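Local structure of UDP-N-acetylglucosamine 4,6-dehydratase (Vibrio fischeri, 3PVZ) at residues 178-181 / 182-185; 234-237 / 238-241; 267-270 / 271-274; 349-352 / 353-357. The protein binds NAD in a Rossmann-type domain and probably acts as a lyase that dehydrates UDP-N-acetylglucosamine. All blocks are in the same frame, centred on the assembly; numbering follows the deposited sequence.

Contact 1 is tied directly to the cofactor: its Lys179 binds a ribose of NAD, while the rest of helix 174-189 packs against the C-terminal helices that include contact 4. The centres of contacts 1 and 4 lie about 11 Å apart, and Phe185 and Met184 touch Leu354. Contacts 2 and 3 each begin a helix at the end of a strand. These strands, 231-235 and 268-269, are neighbours in one small sheet; the centres are about 17 Å apart, and Phe234 meets Phe270. Contact 2 reaches the NAD pocket through Ser240, which packs on Val203 and Ile47. Contacts 3 and 4 lie farthest apart, about 42 Å between centres, on opposite sides of the chain's centre.

Contact 1. Residues 178-181 / 182-185; sequences SKRI and MEMF. With NAD (nicotinamide-adenine-dinucleotide), chain E.
The guanidinium of Arg180, in one of its two modelled conformers, has Met184 over one face: the selenomethionine methyl CE stands above the centre of the plane, 4.1 Å from Arg180 CZ. Glu183 approaches the same group obliquely. Its OE1 is 2.9 Å from Arg180 NH1, a salt bridge that, like the methyl contact, holds for this conformer; with the two planes 83° apart the carboxylate does not pair two atoms to two. Its other oxygen, OE2, is bound by Asn345 and Ser347. At the edge of the Phe185 ring, in its plane, sits Ile181 CG2, 3.8 Å from Phe185 CE2; this isoleucine too has a second conformer. The backbone keeps alpha-helical bonding, as in Met182 N to Ser178 O at 2.9 Å. Lys179 serves the cofactor: bends at chi2 (-83°) and chi4 (79°) bring NZ to the nicotinamide ribose, where it donates to NAD O2D at 2.6 Å and to O3D at 2.8 Å. The lysine chain lies beside that of selenomethionine Met182, with Lys179 CD and Met182 CE 3.9 Å apart. The spacing from Met175 to Lys179 is consistent with the Tyr-x-x-x-Lys motif of short-chain dehydrogenases, Met175 probably taking the tyrosine position. Helix 174-189 links strands 159-163 and 194-198 in a beta-alpha-beta unit; Met182 and Phe185 lean on helix 131-154, Phe185 and Met184 on helix 351-367, and Ile181 on helix 372-382.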
loop_
_atom_site.group_PDB
_atom_site.type_symbol
_atom_site.label_atom_id
_atom_site.label_comp_id
_atom_site.label_asym_id
_atom_site.label_seq_id
_atom_site.Cartn_x
_atom_site.Cartn_y
_atom_site.Cartn_z
ATOM N N SER A 178 19.134 -0.262 -4.647
ATOM C CA SER A 178 18.612 0.700 -3.665
ATOM C C SER A 178 18.855 0.172 -2.273
ATOM O O SER A 178 19.313 0.934 -1.426
ATOM C CB SER A 178 17.138 1.097 -3.891
ATOM O OG SER A 178 16.268 0.110 -3.426
ATOM N N LYS A 179 18.581 -1.113 -2.045
ATOM C CA LYS A 179 18.864 -1.735 -0.739
ATOM C C LYS A 179 20.391 -1.749 -0.482
ATOM O O LYS A 179 20.837 -1.651 0.661
ATOM C CB LYS A 179 18.289 -3.160 -0.630
ATOM C CG LYS A 179 16.760 -3.340 -0.896
ATOM C CD LYS A 179 15.907 -3.024 0.339
ATOM C CE LYS A 179 14.439 -3.538 0.187
ATOM N NZ LYS A 179 14.305 -4.997 0.440
ATOM N N ARG A 180 21.202 -1.876 -1.521
ATOM C CA ARG A 180 22.650 -1.854 -1.336
ATOM C C ARG A 180 23.134 -0.459 -0.962
ATOM O O ARG A 180 24.046 -0.310 -0.157
ATOM C CB ARG A 180 23.374 -2.335 -2.596
ATOM C CG ARG A 180 24.879 -2.259 -2.493
ATOM C CD ARG A 180 25.455 -3.183 -1.407
ATOM N NE ARG A 180 26.882 -2.912 -1.280
ATOM C CZ ARG A 180 27.453 -2.177 -0.329
ATOM N NH1 ARG A 180 26.736 -1.665 0.678
ATOM N NH2 ARG A 180 28.772 -2.001 -0.369
ATOM N N ILE A 181 22.526 0.564 -1.554
ATOM C CA ILE A 181 22.880 1.938 -1.215
ATOM C C ILE A 181 22.397 2.225 0.211
ATOM O O ILE A 181 23.112 2.837 1.003
ATOM C CB ILE A 181 22.313 2.968 -2.238
ATOM C CG1 ILE A 181 22.991 2.788 -3.588
ATOM C CG2 ILE A 181 22.491 4.395 -1.734
ATOM C CD1 ILE A 181 22.133 3.177 -4.767
HETATM N N MSE A 182 21.220 1.739 0.548
HETATM C CA MSE A 182 20.711 1.889 1.911
HETATM C C MSE A 182 21.688 1.390 2.980
HETATM O O MSE A 182 21.887 2.048 3.996
HETATM C CB MSE A 182 19.417 1.118 2.083
HETATM C CG MSE A 182 18.808 1.281 3.484
HETATM SE SE MSE A 182 17.995 -0.382 4.039
HETATM C CE MSE A 182 16.511 -0.246 2.997
ATOM N N GLU A 183 22.240 0.201 2.745
ATOM C CA GLU A 183 23.240 -0.439 3.623
ATOM C C GLU A 183 24.459 0.476 3.869
ATOM O O GLU A 183 25.009 0.516 4.972
ATOM C CB GLU A 183 23.714 -1.755 2.992
ATOM C CG GLU A 183 24.724 -2.549 3.821
ATOM C CD GLU A 183 25.205 -3.852 3.153
ATOM O OE1 GLU A 183 25.312 -3.914 1.905
ATOM O OE2 GLU A 183 25.516 -4.809 3.902
HETATM N N MSE A 184 24.860 1.222 2.870
HETATM C CA MSE A 184 25.954 2.205 3.047
HETATM C C MSE A 184 25.541 3.268 4.085
HETATM O O MSE A 184 26.295 3.584 5.018
HETATM C CB MSE A 184 26.268 2.897 1.731
HETATM C CG MSE A 184 26.789 1.986 0.657
HETATM SE SE MSE A 184 27.027 2.937 -1.034
HETATM C CE MSE A 184 27.566 1.462 -2.164
ATOM N N PHE A 185 24.325 3.790 3.938
ATOM C CA PHE A 185 23.802 4.774 4.884
ATOM C C PHE A 185 23.676 4.172 6.260
ATOM O O PHE A 185 23.909 4.857 7.246
ATOM C CB PHE A 185 22.443 5.371 4.425
ATOM C CG PHE A 185 22.573 6.427 3.362
ATOM C CD1 PHE A 185 22.746 7.752 3.707
ATOM C CD2 PHE A 185 22.615 6.074 2.024
ATOM C CE1 PHE A 185 22.909 8.734 2.729
ATOM C CE2 PHE A 185 22.785 7.021 1.030
ATOM C CZ PHE A 185 22.919 8.371 1.376
HETATM P PA NAD E . 5.161 -5.468 2.045
HETATM O O1A NAD E . 4.828 -4.840 0.731
HETATM O O2A NAD E . 4.085 -6.432 2.444
HETATM O O5B NAD E . 5.023 -4.428 3.240
HETATM C C5B NAD E . 5.774 -3.202 3.098
HETATM C C4B NAD E . 5.005 -2.229 3.998
HETATM O O4B NAD E . 5.598 -0.947 4.034
HETATM C C3B NAD E . 3.544 -2.053 3.473
HETATM O O3B NAD E . 2.598 -2.300 4.493
HETATM C C2B NAD E . 3.533 -0.580 3.000
HETATM O O2B NAD E . 2.248 0.030 3.003
HETATM C C1B NAD E . 4.550 -0.014 4.018
HETATM N N9A NAD E . 5.094 1.255 3.557
HETATM C C8A NAD E . 5.693 1.503 2.384
HETATM N N7A NAD E . 6.006 2.753 2.275
HETATM C C5A NAD E . 5.680 3.348 3.463
HETATM C C6A NAD E . 5.759 4.647 3.956
HETATM N N6A NAD E . 6.364 5.587 3.159
HETATM N N1A NAD E . 5.305 4.929 5.173
HETATM C C2A NAD E . 4.739 3.988 5.922
HETATM N N3A NAD E . 4.622 2.760 5.483
HETATM C C4A NAD E . 5.075 2.410 4.287
HETATM O O3 NAD E . 6.634 -6.111 1.959
HETATM P PN NAD E . 7.022 -7.342 2.952
HETATM O O1N NAD E . 6.818 -8.667 2.236
HETATM O O2N NAD E . 6.474 -7.369 4.319
HETATM O O5D NAD E . 8.666 -7.189 2.903
HETATM C C5D NAD E . 9.119 -6.163 3.774
HETATM C C4D NAD E . 10.642 -6.037 3.648
HETATM O O4D NAD E . 11.256 -7.364 3.619
HETATM C C3D NAD E . 11.006 -5.381 2.297
HETATM O O3D NAD E . 12.257 -4.658 2.342
HETATM C C2D NAD E . 11.256 -6.600 1.382
HETATM O O2D NAD E . 12.113 -6.291 0.273
HETATM C C1D NAD E . 11.944 -7.560 2.352
HETATM N N1N NAD E . 11.883 -8.958 1.897
HETATM C C2N NAD E . 10.681 -9.526 1.742
HETATM C C3N NAD E . 10.566 -10.839 1.334
HETATM C C7N NAD E . 9.252 -11.473 1.131
HETATM O O7N NAD E . 9.261 -12.619 0.689
HETATM N N7N NAD E . 8.092 -10.844 1.372
HETATM C C4N NAD E . 11.739 -11.590 1.078
HETATM C C5N NAD E . 12.964 -10.971 1.266
HETATM C C6N NAD E . 13.012 -9.636 1.670
#

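Contact 2. Residues 234-237 / 238-241; sequences FVTP and QESG
A capping box formed by Thr236 and Glu239 starts helix 237-250 directly after strand 231-235, in a buried corner beside strand 202-203. Two reciprocal bonds support the assignment. Thr236 OG1, set between its own backbone N and carbonyl carbon (chi1 68°), accepts from Glu239 N at 3.1 Å; in return Glu239 OE1 takes the N-H of Thr236 at 3.0 Å, nearly straight at 163°, although the donor comes from above the carboxylate plane. The glutamate chain, extended beyond CG, passes close to the hydroxyl, with Glu239 CG 3.0 Å from Thr236 OG1, and its OE1 also lies against Val235 CB. Further partners fix both carboxylate oxygens: Arg13 forms a salt bridge with OE1, and the backbone N of Leu17 donates to OE2. The buried carboxylate, probably charged, is therefore met by an arginine and two peptide N-H groups.

At the next residue, Pro237 O accepts from two donors. Gly241 N bonds to Pro237 O at 3.0 Å, whereas the hydroxyl of Ser240 folds back in the carbonyl plane, on a lone pair, with OG 2.6 Å from Pro237 O. The same serine packs on Val203 and Ile47, both NAD-binding residues. Thr at the N-cap and Glu three residues later, each bonded to the other's backbone N-H, are the classic signature of a helix-initiating capping box, here placed at a strand-to-helix junction next to the cofactor pocket.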
loop_
_atom_site.group_PDB
_atom_site.type_symbol
_atom_site.label_atom_id
_atom_site.label_comp_id
_atom_site.label_asym_id
_atom_site.label_seq_id
_atom_site.Cartn_x
_atom_site.Cartn_y
_atom_site.Cartn_z
ATOM N N PHE A 234 11.122 -21.346 0.982
ATOM C CA PHE A 234 10.000 -20.666 1.539
ATOM C C PHE A 234 9.923 -20.786 3.059
ATOM O O PHE A 234 10.176 -21.837 3.631
ATOM C CB PHE A 234 8.728 -21.239 0.949
ATOM C CG PHE A 234 8.555 -20.926 -0.491
ATOM C CD1 PHE A 234 7.833 -19.813 -0.890
ATOM C CD2 PHE A 234 9.114 -21.759 -1.467
ATOM C CE1 PHE A 234 7.679 -19.521 -2.225
ATOM C CE2 PHE A 234 8.964 -21.469 -2.785
ATOM C CZ PHE A 234 8.244 -20.365 -3.185
ATOM N N VAL A 235 9.527 -19.704 3.698
ATOM C CA VAL A 235 9.222 -19.693 5.120
ATOM C C VAL A 235 7.819 -19.188 5.308
ATOM O O VAL A 235 7.240 -18.621 4.394
ATOM C CB VAL A 235 10.159 -18.794 5.912
ATOM C CG1 VAL A 235 11.558 -19.348 5.892
ATOM C CG2 VAL A 235 10.151 -17.356 5.354
ATOM N N THR A 236 7.275 -19.438 6.500
ATOM C CA THR A 236 6.009 -18.874 6.928
ATOM C C THR A 236 6.123 -17.418 7.427
ATOM O O THR A 236 7.180 -16.960 7.923
ATOM C CB THR A 236 5.363 -19.708 8.064
ATOM O OG1 THR A 236 6.157 -19.585 9.244
ATOM C CG2 THR A 236 5.282 -21.211 7.668
ATOM N N PRO A 237 5.010 -16.688 7.327
ATOM C CA PRO A 237 4.940 -15.388 7.956
ATOM C C PRO A 237 5.452 -15.415 9.403
ATOM O O PRO A 237 6.298 -14.596 9.737
ATOM C CB PRO A 237 3.445 -15.051 7.899
ATOM C CG PRO A 237 2.988 -15.731 6.655
ATOM C CD PRO A 237 3.740 -17.038 6.661
ATOM N N GLN A 238 4.991 -16.340 10.242
ATOM C CA GLN A 238 5.433 -16.334 11.639
ATOM C C GLN A 238 6.920 -16.483 11.761
ATOM O O GLN A 238 7.548 -15.903 12.638
ATOM C CB GLN A 238 4.779 -17.431 12.444
ATOM C CG GLN A 238 5.219 -17.468 13.915
ATOM C CD GLN A 238 4.276 -18.307 14.766
ATOM O OE1 GLN A 238 3.082 -18.346 14.506
ATOM N NE2 GLN A 238 4.813 -18.976 15.789
ATOM N N GLU A 239 7.489 -17.277 10.871
ATOM C CA GLU A 239 8.915 -17.490 10.874
ATOM C C GLU A 239 9.630 -16.194 10.554
ATOM O O GLU A 239 10.665 -15.891 11.170
ATOM C CB GLU A 239 9.264 -18.591 9.882
ATOM C CG GLU A 239 8.872 -19.932 10.443
ATOM C CD GLU A 239 9.121 -21.100 9.520
ATOM O OE1 GLU A 239 9.211 -20.913 8.291
ATOM O OE2 GLU A 239 9.223 -22.219 10.068
ATOM N N SER A 240 9.070 -15.413 9.621
ATOM C CA SER A 240 9.645 -14.088 9.282
ATOM C C SER A 240 9.597 -13.148 10.470
ATOM O O SER A 240 10.534 -12.423 10.769
ATOM C CB SER A 240 9.017 -13.465 8.028
ATOM O OG SER A 240 7.672 -13.107 8.188
ATOM N N GLY A 241 8.507 -13.207 11.172
ATOM C CA GLY A 241 8.320 -12.383 12.345
ATOM C C GLY A 241 9.249 -12.788 13.448
ATOM O O GLY A 241 9.784 -11.935 14.152
#

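Contact 3. Residues 267-270 / 271-274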
loop_
_atom_site.group_PDB
_atom_site.type_symbol
_atom_site.label_atom_id
_atom_site.label_comp_id
_atom_site.label_asym_id
_atom_site.label_seq_id
_atom_site.Cartn_x
_atom_site.Cartn_y
_atom_site.Cartn_z
ATOM N N LEU A 267 14.196 -26.590 -1.795
ATOM C CA LEU A 267 13.822 -25.760 -2.913
ATOM C C LEU A 267 12.558 -26.347 -3.519
ATOM O O LEU A 267 12.474 -27.549 -3.663
ATOM C CB LEU A 267 14.922 -25.720 -3.960
ATOM C CG LEU A 267 16.253 -25.050 -3.570
ATOM C CD1 LEU A 267 17.322 -25.463 -4.575
ATOM C CD2 LEU A 267 16.129 -23.532 -3.500
ATOM N N ILE A 268 11.575 -25.504 -3.830
ATOM C CA ILE A 268 10.308 -25.936 -4.390
ATOM C C ILE A 268 9.947 -24.936 -5.464
ATOM O O ILE A 268 10.169 -23.751 -5.310
ATOM C CB ILE A 268 9.155 -25.913 -3.356
ATOM C CG1 ILE A 268 9.420 -26.834 -2.171
ATOM C CG2 ILE A 268 7.809 -26.324 -4.023
ATOM C CD1 ILE A 268 8.601 -26.407 -0.879
ATOM N N SER A 269 9.355 -25.403 -6.546
ATOM C CA SER A 269 8.986 -24.505 -7.632
ATOM C C SER A 269 7.640 -23.868 -7.337
ATOM O O SER A 269 6.886 -24.378 -6.529
ATOM C CB SER A 269 8.953 -25.266 -8.970
ATOM O OG SER A 269 7.713 -25.940 -9.141
ATOM N N PHE A 270 7.372 -22.746 -7.988
ATOM C CA PHE A 270 6.126 -22.061 -7.852
ATOM C C PHE A 270 4.974 -22.915 -8.369
ATOM O O PHE A 270 3.904 -22.926 -7.764
ATOM C CB PHE A 270 6.155 -20.720 -8.601
ATOM C CG PHE A 270 7.020 -19.680 -7.955
ATOM C CD1 PHE A 270 6.590 -19.028 -6.825
ATOM C CD2 PHE A 270 8.268 -19.382 -8.452
ATOM C CE1 PHE A 270 7.368 -18.089 -6.207
ATOM C CE2 PHE A 270 9.068 -18.435 -7.837
ATOM C CZ PHE A 270 8.616 -17.784 -6.698
ATOM N N ALA A 271 5.180 -23.576 -9.506
ATOM C CA ALA A 271 4.179 -24.486 -10.051
ATOM C C ALA A 271 3.852 -25.601 -9.054
ATOM O O ALA A 271 2.672 -25.961 -8.845
ATOM C CB ALA A 271 4.663 -25.095 -11.365
ATOM N N ASP A 272 4.890 -26.138 -8.426
ATOM C CA ASP A 272 4.696 -27.208 -7.478
ATOM C C ASP A 272 3.886 -26.738 -6.262
ATOM O O ASP A 272 3.005 -27.463 -5.805
ATOM C CB ASP A 272 6.019 -27.855 -7.106
ATOM C CG ASP A 272 6.455 -28.928 -8.136
ATOM O OD1 ASP A 272 5.658 -29.262 -9.038
ATOM O OD2 ASP A 272 7.590 -29.448 -8.051
ATOM N N ILE A 273 4.126 -25.521 -5.785
ATOM C CA ILE A 273 3.303 -24.978 -4.690
ATOM C C ILE A 273 1.874 -24.817 -5.156
ATOM O O ILE A 273 0.974 -25.160 -4.419
ATOM C CB ILE A 273 3.762 -23.607 -4.177
ATOM C CG1 ILE A 273 5.189 -23.640 -3.619
ATOM C CG2 ILE A 273 2.812 -23.087 -3.077
ATOM C CD1 ILE A 273 5.414 -24.591 -2.491
ATOM N N ALA A 274 1.654 -24.314 -6.371
ATOM C CA ALA A 274 0.276 -24.168 -6.882
ATOM C C ALA A 274 -0.492 -25.498 -6.883
ATOM O O ALA A 274 -1.599 -25.586 -6.375
ATOM C CB ALA A 274 0.251 -23.521 -8.297
HETATM O O HOH W 1 9.565 -28.149 -7.035
#
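The backbone leaves strand 268-269 in an extended conformation, stays extended through Ser269 (psi 159°) and enters helix 270-280 at Phe270 (psi -42°); the first helical bonds run from Ile273 N to Ser269 O at 3.1 Å and from Ala274 N to Phe270 O at 3.0 Å. Ser269 is the N-cap. Its hydroxyl OG accepts from Asp272 N at 2.9 Å, with an N-H...O angle of 156°, and reaches that amide because its chi1 torsion turns it back toward the first turn.

Asp272 sends its carboxylate in the return direction without touching the peptide it faces. A water joins the two: it accepts from Ser269 N at 2.8 Å and donates to Asp272 OD2 at 2.6 Å. The pattern thus resembles a capping box whose second bond passes through water, although Asp272 is exposed and also meets a crystal neighbour.

Ile268 and Ile273 cross nearly at right angles. Ile268 CG2 lies 3.8 Å from Ile273 CG1; its modelled distance to Ile273 CD1, 3.3 Å, is tighter than normal carbon contact, and that exact separation is doubtful. Joining the residue before the N-cap to the fourth residue after it, this pair has the spacing of a hydrophobic staple. Phe270 and Ile273 both rest on Leu211 of helix 210-219, and Phe270 also touches Pro227 and Arg232.

Polar and apolar links therefore span the same junction: one amide of the first turn is satisfied by a serine oxygen, and the carboxylate near the helix start would probably gain from the positive end of the helix dipole.

Contact 4. Residues 349-352 / 353-357; sequences YQQE and LLELF
A chi1 of 76° places Tyr349 CG between the backbone N and the carbonyl carbon, which brings CD1 to Leu354, whose CG is anti to its carbonyl carbon. The result is a hydrophobic staple at the start of helix 351-367: Tyr349 precedes the N-cap residue Gln350, and Leu354 is the fourth residue after it. The two side chains cross at about a right angle, and the methyl Leu354 CD1 meets Tyr349 CD1 at 3.7 Å. Beyond the ring, Tyr349 OH is hydrogen-bonded to Glu191. Leu354 also packs on Met184, Phe185 and Arg188, so the staple ties this helix to helix 174-189, which comes earlier in the chain.

Backbone bonds confirm where the helix begins. Gln350 O accepts from Leu354 N at 3.2 Å and, weakly, from Leu353 N. Glu355 N then bonds to Gln351 O at 2.9 Å, and Leu356 N to Glu352 O at 2.9 Å.

On the solvent side a bend at chi2 (57°) swings the Gln351 amide round to Glu355, one turn further on. Gln351 OE1 is held by Arg188, which settles the direction of the amide and points NE2 at the carboxylate. Amide and carboxylate planes stand 84° apart, and Gln351 NE2 lies 2.5 Å from Glu355 OE2, a hydrogen bond whose very short length is doubtful, entering from above the carboxylate plane.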
loop_
_atom_site.group_PDB
_atom_site.type_symbol
_atom_site.label_atom_id
_atom_site.label_comp_id
_atom_site.label_asym_id
_atom_site.label_seq_id
_atom_site.Cartn_x
_atom_site.Cartn_y
_atom_site.Cartn_z
ATOM N N TYR A 349 31.342 2.367 4.015
ATOM C CA TYR A 349 30.913 3.553 3.264
ATOM C C TYR A 349 32.037 4.592 3.090
ATOM O O TYR A 349 33.013 4.593 3.839
ATOM C CB TYR A 349 29.729 4.210 3.941
ATOM C CG TYR A 349 30.086 5.002 5.163
ATOM C CD1 TYR A 349 30.273 6.374 5.100
ATOM C CD2 TYR A 349 30.242 4.380 6.386
ATOM C CE1 TYR A 349 30.610 7.093 6.233
ATOM C CE2 TYR A 349 30.570 5.093 7.504
ATOM C CZ TYR A 349 30.741 6.431 7.423
ATOM O OH TYR A 349 31.095 7.081 8.545
ATOM N N GLN A 350 31.853 5.457 2.102
ATOM C CA GLN A 350 32.649 6.646 1.939
ATOM C C GLN A 350 31.776 7.882 2.110
ATOM O O GLN A 350 30.726 7.994 1.482
ATOM C CB GLN A 350 33.267 6.615 0.562
ATOM C CG GLN A 350 34.169 5.405 0.355
ATOM C CD GLN A 350 35.077 5.601 -0.803
ATOM O OE1 GLN A 350 35.565 6.717 -1.041
ATOM N NE2 GLN A 350 35.317 4.534 -1.552
ATOM N N GLN A 351 32.186 8.798 2.987
ATOM C CA GLN A 351 31.409 9.998 3.272
ATOM C C GLN A 351 31.057 10.726 1.981
ATOM O O GLN A 351 29.894 11.105 1.758
ATOM C CB GLN A 351 32.173 10.919 4.235
ATOM C CG GLN A 351 31.472 12.202 4.663
ATOM C CD GLN A 351 30.121 12.006 5.317
ATOM O OE1 GLN A 351 29.819 10.947 5.879
ATOM N NE2 GLN A 351 29.301 13.055 5.283
ATOM N N GLU A 352 32.052 10.874 1.122
ATOM C CA GLU A 352 31.876 11.594 -0.126
ATOM C C GLU A 352 30.818 11.039 -1.052
ATOM O O GLU A 352 30.155 11.809 -1.722
ATOM C CB GLU A 352 33.190 11.642 -0.891
ATOM C CG GLU A 352 34.110 12.647 -0.316
ATOM C CD GLU A 352 35.433 12.670 -1.018
ATOM O OE1 GLU A 352 35.842 11.594 -1.531
ATOM O OE2 GLU A 352 36.063 13.760 -1.049
ATOM N N LEU A 353 30.685 9.716 -1.126
ATOM C CA LEU A 353 29.688 9.114 -2.017
ATOM C C LEU A 353 28.296 9.264 -1.424
ATOM O O LEU A 353 27.323 9.389 -2.154
ATOM C CB LEU A 353 29.976 7.633 -2.269
ATOM C CG LEU A 353 31.225 7.217 -3.047
ATOM C CD1 LEU A 353 31.058 5.788 -3.578
ATOM C CD2 LEU A 353 31.619 8.198 -4.178
ATOM N N LEU A 354 28.186 9.208 -0.104
ATOM C CA LEU A 354 26.890 9.489 0.547
ATOM C C LEU A 354 26.468 10.938 0.312
ATOM O O LEU A 354 25.315 11.219 -0.018
ATOM C CB LEU A 354 26.878 9.158 2.045
ATOM C CG LEU A 354 27.215 7.703 2.423
ATOM C CD1 LEU A 354 26.905 7.399 3.903
ATOM C CD2 LEU A 354 26.522 6.714 1.479
ATOM N N GLU A 355 27.414 11.850 0.456
ATOM C CA GLU A 355 27.101 13.247 0.207
ATOM C C GLU A 355 26.704 13.481 -1.237
ATOM O O GLU A 355 25.726 14.188 -1.471
ATOM C CB GLU A 355 28.253 14.159 0.609
ATOM C CG GLU A 355 28.236 14.454 2.132
ATOM C CD GLU A 355 29.612 14.903 2.661
ATOM O OE1 GLU A 355 30.560 15.033 1.837
ATOM O OE2 GLU A 355 29.725 15.125 3.897
ATOM N N LEU A 356 27.440 12.869 -2.174
ATOM C CA LEU A 356 27.141 12.956 -3.609
ATOM C C LEU A 356 25.699 12.554 -3.889
ATOM O O LEU A 356 24.965 13.278 -4.566
ATOM C CB LEU A 356 28.080 12.043 -4.412
ATOM C CG LEU A 356 27.974 12.012 -5.936
ATOM C CD1 LEU A 356 28.321 13.344 -6.528
ATOM C CD2 LEU A 356 28.897 10.966 -6.533
ATOM N N PHE A 357 25.309 11.405 -3.335
ATOM C CA PHE A 357 23.996 10.831 -3.560
ATOM C C PHE A 357 22.937 11.793 -3.029
ATOM O O PHE A 357 21.996 12.108 -3.721
ATOM C CB PHE A 357 23.914 9.454 -2.883
ATOM C CG PHE A 357 22.680 8.662 -3.226
ATOM C CD1 PHE A 357 22.615 7.931 -4.399
ATOM C CD2 PHE A 357 21.599 8.644 -2.384
ATOM C CE1 PHE A 357 21.489 7.192 -4.719
ATOM C CE2 PHE A 357 20.462 7.915 -2.708
ATOM C CZ PHE A 357 20.419 7.192 -3.896
#